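Local structure of methylmalonate-semialdehyde dehydrogenase (Oceanimonas doudoroffii, 4ZZ7) at residues V70-H81 / Y186-L196. The protein catalyses the NAD-dependent, acylating oxidation of methylmalonate semialdehyde, as a tetrameric member of the aldehyde dehydrogenase family. Sequence-based numbering, arbitrary orientation.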
# COMPACT_ATOMS: atom_id res chain seq x y z
N VAL A 70 21.75 0.11 -11.73
CA VAL A 70 21.99 0.37 -13.13
C VAL A 70 21.25 1.63 -13.53
O VAL A 70 21.79 2.45 -14.24
CB VAL A 70 21.59 -0.80 -14.03
CG1 VAL A 70 21.86 -0.46 -15.50
CG2 VAL A 70 22.37 -2.05 -13.66
N MET A 71 20.03 1.77 -13.04
CA MET A 71 19.19 2.94 -13.37
C MET A 71 19.65 4.23 -12.72
O MET A 71 19.46 5.32 -13.26
CB MET A 71 17.73 2.67 -13.03
CG MET A 71 17.13 1.43 -13.70
SD MET A 71 17.27 1.18 -15.51
CE MET A 71 16.91 2.85 -15.96
N PHE A 72 20.25 4.10 -11.54
CA PHE A 72 20.92 5.20 -10.84
C PHE A 72 22.08 5.76 -11.67
O PHE A 72 22.23 6.96 -11.78
CB PHE A 72 21.46 4.72 -9.48
CG PHE A 72 20.50 4.88 -8.35
CD1 PHE A 72 20.18 6.15 -7.87
CD2 PHE A 72 19.95 3.78 -7.73
CE1 PHE A 72 19.32 6.30 -6.79
CE2 PHE A 72 19.08 3.92 -6.66
CZ PHE A 72 18.77 5.18 -6.18
N ARG A 73 22.90 4.87 -12.21
CA ARG A 73 24.03 5.23 -13.09
C ARG A 73 23.56 5.76 -14.43
O ARG A 73 24.13 6.68 -14.98
CB ARG A 73 24.96 4.02 -13.31
CG ARG A 73 25.88 3.72 -12.15
CD ARG A 73 26.69 2.45 -12.39
NE ARG A 73 26.75 1.58 -11.21
CZ ARG A 73 26.24 0.33 -11.11
NH1 ARG A 73 25.59 -0.26 -12.12
NH2 ARG A 73 26.40 -0.34 -9.96
N PHE A 74 22.53 5.13 -14.96
CA PHE A 74 21.85 5.59 -16.14
C PHE A 74 21.30 7.03 -15.98
O PHE A 74 21.44 7.85 -16.88
CB PHE A 74 20.72 4.60 -16.45
CG PHE A 74 20.09 4.77 -17.80
CD1 PHE A 74 20.87 4.90 -18.93
CD2 PHE A 74 18.72 4.76 -17.94
CE1 PHE A 74 20.29 5.05 -20.18
CE2 PHE A 74 18.12 4.90 -19.18
CZ PHE A 74 18.91 5.05 -20.30
N LYS A 75 20.71 7.33 -14.82
CA LYS A 75 20.19 8.67 -14.49
C LYS A 75 21.21 9.74 -14.85
O LYS A 75 20.91 10.74 -15.50
CB LYS A 75 19.87 8.73 -13.00
CG LYS A 75 18.66 9.55 -12.63
CD LYS A 75 19.02 11.00 -12.38
CE LYS A 75 19.11 11.31 -10.90
NZ LYS A 75 18.30 12.53 -10.69
N GLU A 76 22.44 9.48 -14.43
CA GLU A 76 23.58 10.38 -14.59
C GLU A 76 23.98 10.57 -16.03
O GLU A 76 24.18 11.67 -16.48
CB GLU A 76 24.78 9.80 -13.84
CG GLU A 76 24.55 9.65 -12.36
CD GLU A 76 24.26 10.98 -11.74
OE1 GLU A 76 23.13 11.15 -11.19
OE2 GLU A 76 25.15 11.88 -11.86
N LEU A 77 24.13 9.47 -16.74
CA LEU A 77 24.57 9.50 -18.11
C LEU A 77 23.64 10.30 -18.97
O LEU A 77 24.06 10.98 -19.89
CB LEU A 77 24.62 8.08 -18.66
CG LEU A 77 25.61 7.18 -17.97
CD1 LEU A 77 25.56 5.82 -18.60
CD2 LEU A 77 27.00 7.76 -18.09
N LEU A 78 22.35 10.19 -18.68
CA LEU A 78 21.35 10.85 -19.48
C LEU A 78 21.50 12.35 -19.33
O LEU A 78 21.45 13.07 -20.32
CB LEU A 78 19.97 10.39 -19.07
CG LEU A 78 19.62 8.95 -19.44
CD1 LEU A 78 18.20 8.63 -18.97
CD2 LEU A 78 19.74 8.72 -20.93
N GLU A 79 21.73 12.79 -18.10
CA GLU A 79 21.93 14.20 -17.76
C GLU A 79 23.27 14.71 -18.26
O GLU A 79 23.40 15.85 -18.70
CB GLU A 79 21.85 14.42 -16.24
CG GLU A 79 20.60 13.83 -15.56
CD GLU A 79 20.49 14.09 -14.06
OE1 GLU A 79 21.54 14.40 -13.44
OE2 GLU A 79 19.37 13.97 -13.48
N GLN A 80 24.28 13.85 -18.17
CA GLN A 80 25.59 14.15 -18.72
C GLN A 80 25.58 14.37 -20.22
O GLN A 80 26.23 15.29 -20.69
CB GLN A 80 26.58 13.06 -18.38
CG GLN A 80 26.94 13.08 -16.91
CD GLN A 80 28.02 12.08 -16.52
OE1 GLN A 80 28.65 11.42 -17.38
NE2 GLN A 80 28.25 11.95 -15.21
N HIS A 81 24.83 13.55 -20.95
CA HIS A 81 24.75 13.65 -22.41
C HIS A 81 23.48 14.39 -22.87
O HIS A 81 23.00 14.21 -24.00
CB HIS A 81 24.79 12.24 -23.03
CG HIS A 81 26.01 11.47 -22.65
ND1 HIS A 81 27.21 11.61 -23.31
CD2 HIS A 81 26.23 10.57 -21.67
CE1 HIS A 81 28.12 10.83 -22.74
NE2 HIS A 81 27.55 10.18 -21.75
N TYR A 186 20.97 6.02 -29.17
CA TYR A 186 21.95 6.72 -28.39
C TYR A 186 21.74 6.48 -26.91
O TYR A 186 22.69 6.25 -26.18
CB TYR A 186 21.92 8.21 -28.68
CG TYR A 186 23.05 8.93 -28.02
CD1 TYR A 186 24.28 9.07 -28.66
CD2 TYR A 186 22.91 9.46 -26.75
CE1 TYR A 186 25.33 9.74 -28.05
CE2 TYR A 186 23.95 10.12 -26.13
CZ TYR A 186 25.15 10.26 -26.79
OH TYR A 186 26.17 10.90 -26.16
N ILE A 187 20.48 6.57 -26.47
CA ILE A 187 20.18 6.38 -25.04
C ILE A 187 20.29 4.92 -24.63
O ILE A 187 20.71 4.64 -23.53
CB ILE A 187 18.83 6.97 -24.58
CG1 ILE A 187 17.62 6.27 -25.24
CG2 ILE A 187 18.83 8.48 -24.80
CD1 ILE A 187 16.27 6.74 -24.72
N ALA A 188 19.92 4.01 -25.52
CA ALA A 188 20.10 2.58 -25.26
C ALA A 188 21.55 2.18 -25.12
O ALA A 188 21.87 1.23 -24.40
CB ALA A 188 19.44 1.76 -26.35
N GLN A 189 22.44 2.89 -25.80
CA GLN A 189 23.87 2.56 -25.75
C GLN A 189 24.51 3.08 -24.49
O GLN A 189 25.54 2.56 -24.09
CB GLN A 189 24.62 3.08 -26.97
CG GLN A 189 23.97 2.67 -28.28
CD GLN A 189 24.81 2.97 -29.49
OE1 GLN A 189 25.63 2.15 -29.87
NE2 GLN A 189 24.62 4.15 -30.10
N LEU A 190 23.91 4.07 -23.85
CA LEU A 190 24.43 4.56 -22.58
C LEU A 190 24.19 3.55 -21.48
O LEU A 190 24.85 3.56 -20.44
CB LEU A 190 23.76 5.88 -22.20
CG LEU A 190 24.11 7.06 -23.09
CD1 LEU A 190 23.25 8.27 -22.74
CD2 LEU A 190 25.60 7.36 -23.01
N LEU A 191 23.25 2.65 -21.74
CA LEU A 191 22.85 1.66 -20.77
C LEU A 191 23.93 0.62 -20.49
O LEU A 191 24.09 0.18 -19.36
CB LEU A 191 21.56 1.02 -21.24
CG LEU A 191 20.58 0.59 -20.18
CD1 LEU A 191 20.29 1.62 -19.09
CD2 LEU A 191 19.29 0.21 -20.90
N GLN A 192 24.71 0.25 -21.50
CA GLN A 192 25.85 -0.66 -21.29
C GLN A 192 26.91 -0.06 -20.36
O GLN A 192 27.42 -0.76 -19.48
CB GLN A 192 26.52 -1.07 -22.62
CG GLN A 192 25.99 -2.37 -23.22
CD GLN A 192 24.50 -2.32 -23.60
OE1 GLN A 192 24.00 -1.31 -24.15
NE2 GLN A 192 23.78 -3.43 -23.32
N GLU A 193 27.21 1.22 -20.57
CA GLU A 193 28.15 1.96 -19.72
C GLU A 193 27.64 2.13 -18.29
O GLU A 193 28.43 2.20 -17.35
CB GLU A 193 28.41 3.35 -20.33
CG GLU A 193 29.52 4.13 -19.63
CD GLU A 193 29.62 5.56 -20.11
OE1 GLU A 193 30.29 6.34 -19.41
OE2 GLU A 193 29.01 5.89 -21.17
N ALA A 194 26.31 2.19 -18.13
CA ALA A 194 25.70 2.25 -16.80
C ALA A 194 25.77 0.93 -16.08
O ALA A 194 25.35 0.83 -14.95
CB ALA A 194 24.25 2.67 -16.90
N GLY A 195 26.28 -0.10 -16.76
CA GLY A 195 26.56 -1.39 -16.13
C GLY A 195 25.54 -2.48 -16.39
O GLY A 195 25.48 -3.47 -15.66
N LEU A 196 24.73 -2.31 -17.43
CA LEU A 196 23.76 -3.32 -17.77
C LEU A 196 24.46 -4.47 -18.49
O LEU A 196 25.29 -4.24 -19.37
CB LEU A 196 22.62 -2.76 -18.62
CG LEU A 196 21.38 -3.67 -18.71
CD1 LEU A 196 20.67 -3.81 -17.36
CD2 LEU A 196 20.40 -3.17 -19.75
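Helix packing on the NAD-binding domain of the aldehyde dehydrogenase fold brings Phe-74 and Leu-77 of helix 64-80 against Leu-190 and Leu-191 of helix 182-193 and Ala-194 just beyond that range; helix 182-193 links parallel strands 171-175 and 201-203. The segment axes approach to 9.1 Å with their directions 131° apart. Phe-74 carries the middle of the contact. With CG anti to the backbone N (chi1 -168°), its ring lies between two leucines: Leu-191 CD1 sits over the centre of one face, 3.4 Å from the ring centroid, in a CH-pi contact, while Leu-78 CD1 of its own helix covers the opposite face nearer the rim. The ring edge meets Leu-190 CB and the carbonyl O of Ile-187. An alanine here is likely to leave Leu-191 CD1 without its aromatic face and open a gap between Leu-191 and Leu-78. Leu-77 sets CD1 against Leu-190 CB (4.0 Å) and Ala-194 CB (3.8 Å). The small Ala-194 probably allows the close backbone approach, with its CA 5.0 Å from Arg-73 CA, and Val-70 CG1 continues the apolar seam to Leu-196 CB at 3.9 Å. At the exposed margin, the Arg-73 chain bends at chi3 and passes alongside the Ala-194 carbonyl, so that NH1 donates a nearly straight hydrogen bond of 3.0 Å to Ala-194 O, which lies in the guanidinium plane. Gly-195 follows in a Schellman motif. At the far end, the edge of the Tyr-186 ring meets the His-81 face in an offset edge-to-face pair, the planes at 72°. Leu-159 and Phe-162 of helix 156-167 pack on Phe-74 and Leu-191, respectively. Apolar packing thus holds the buried surface, while the arginine adds one charged hydrogen bond at the exposed margin, probably partly offsetting the helix dipole's negative end.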